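Local structure of transmembrane oligosaccharyl transferase (3WAJ) at residues A[609-612]-A[613-616]. The protein belongs to the STT3/AglB family of oligosaccharyl transferases, large membrane proteins that join a helical transmembrane region to a soluble C-terminal part. Residues are numbered along the deposited sequence; the frame is centred on the assembly and turned at random.
Sequences VSDI and EMET
A capping box closes the first turn of helix 612-615, with D611 as its N-cap and M614 as the residue that answers it. D611 OD1 takes the amide of M614 at 2.9 Å; the N-H points at it almost perfectly (177°) and arrives nearly along the carboxylate C-O axis. The same oxygen receives a second, weak bond from E613 N at 3.2 Å. What brings the carboxylate over these amides is chi1 of 84°, which sets CG between the backbone N and the carbonyl carbon of D611. In the return half of the box a thioether replaces the usual oxygen: M614 SD accepts weakly from D611 N at 3.6 Å. The methionine then bends at its last torsion, turning CE back along the strand to lie 3.7 Å from V609 O and close to S610 CA; its side chain also packs on W550, the first residue of the WWDYG signature of this family. The box thus stands at a strand-to-helix junction: strand 605-611, flanked by strands 546-548 and 771-776 in the mixed sheet of the soluble part, runs straight into the short helix. There D611 O accepts E615 N at 3.1 Å, in the carbonyl plane. One residue on, I612 O is gripped twice by T616, through N at 2.9 Å and through the hydroxyl OG1 at 2.7 Å, the two donors approaching from opposite faces of the carbonyl plane as the chain leaves helical geometry. D611 OD2 and E613 OE2 come within 4.0 Å of each other, their carboxylate planes 74° apart. W503 NE1 donates to the former and K618 forms a salt bridge with the latter, which probably tempers the repulsion.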
loop_
_atom_site.group_PDB
_atom_site.type_symbol
_atom_site.label_atom_id
_atom_site.label_comp_id
_atom_site.label_asym_id
_atom_site.label_seq_id
_atom_site.Cartn_x
_atom_site.Cartn_y
_atom_site.Cartn_z
ATOM N N VAL A 609 -15.378 -4.498 -10.430
ATOM C CA VAL A 609 -15.499 -4.961 -9.050
ATOM C C VAL A 609 -15.632 -3.756 -8.119
ATOM O O VAL A 609 -14.759 -2.870 -8.091
ATOM C CB VAL A 609 -14.300 -5.811 -8.606
ATOM C CG1 VAL A 609 -14.521 -6.314 -7.177
ATOM C CG2 VAL A 609 -14.055 -6.985 -9.574
ATOM N N SER A 610 -16.725 -3.717 -7.359
ATOM C CA SER A 610 -17.017 -2.570 -6.508
ATOM C C SER A 610 -17.301 -3.021 -5.091
ATOM O O SER A 610 -17.988 -4.033 -4.867
ATOM C CB SER A 610 -18.213 -1.786 -7.075
ATOM O OG SER A 610 -18.757 -0.880 -6.129
ATOM N N ASP A 611 -16.785 -2.274 -4.119
ATOM C CA ASP A 611 -17.023 -2.659 -2.732
ATOM C C ASP A 611 -17.671 -1.557 -1.896
ATOM O O ASP A 611 -17.875 -0.444 -2.374
ATOM C CB ASP A 611 -15.776 -3.265 -2.062
ATOM C CG ASP A 611 -14.821 -2.231 -1.505
ATOM O OD1 ASP A 611 -14.873 -1.029 -1.888
ATOM O OD2 ASP A 611 -13.979 -2.652 -0.683
ATOM N N ILE A 612 -18.020 -1.876 -0.657
ATOM C CA ILE A 612 -18.820 -0.950 0.112
ATOM C C ILE A 612 -17.985 0.261 0.498
ATOM O O ILE A 612 -18.515 1.331 0.803
ATOM C CB ILE A 612 -19.438 -1.634 1.336
ATOM C CG1 ILE A 612 -20.503 -0.719 1.966
ATOM C CG2 ILE A 612 -18.341 -2.022 2.345
ATOM C CD1 ILE A 612 -21.271 -1.355 3.093
ATOM N N GLU A 613 -16.670 0.095 0.459
ATOM C CA GLU A 613 -15.768 1.179 0.826
ATOM C C GLU A 613 -15.709 2.217 -0.292
ATOM O O GLU A 613 -15.774 3.423 -0.041
ATOM C CB GLU A 613 -14.381 0.623 1.170
ATOM C CG GLU A 613 -14.364 -0.173 2.473
ATOM C CD GLU A 613 -12.970 -0.590 2.916
ATOM O OE1 GLU A 613 -12.812 -0.984 4.095
ATOM O OE2 GLU A 613 -12.038 -0.535 2.085
ATOM N N MET A 614 -15.571 1.724 -1.517
ATOM C CA MET A 614 -15.738 2.531 -2.720
ATOM C C MET A 614 -17.056 3.302 -2.722
ATOM O O MET A 614 -17.109 4.470 -3.110
ATOM C CB MET A 614 -15.651 1.623 -3.947
ATOM C CG MET A 614 -14.225 1.111 -4.199
ATOM S SD MET A 614 -14.112 -0.202 -5.427
ATOM C CE MET A 614 -14.884 0.640 -6.838
ATOM N N GLU A 615 -18.121 2.647 -2.272
ATOM C CA GLU A 615 -19.428 3.284 -2.237
ATOM C C GLU A 615 -19.459 4.380 -1.175
ATOM O O GLU A 615 -20.033 5.445 -1.385
ATOM C CB GLU A 615 -20.523 2.243 -1.944
ATOM C CG GLU A 615 -21.933 2.808 -1.802
ATOM C CD GLU A 615 -22.946 1.748 -1.364
ATOM O OE1 GLU A 615 -22.757 1.182 -0.270
ATOM O OE2 GLU A 615 -23.925 1.476 -2.101
ATOM N N THR A 616 -18.818 4.118 -0.040
ATOM C CA THR A 616 -18.897 5.015 1.102
ATOM C C THR A 616 -17.604 5.768 1.403
ATOM O O THR A 616 -17.353 6.819 0.832
ATOM C CB THR A 616 -19.378 4.278 2.350
ATOM O OG1 THR A 616 -18.406 3.293 2.713
ATOM C CG2 THR A 616 -20.718 3.602 2.079
#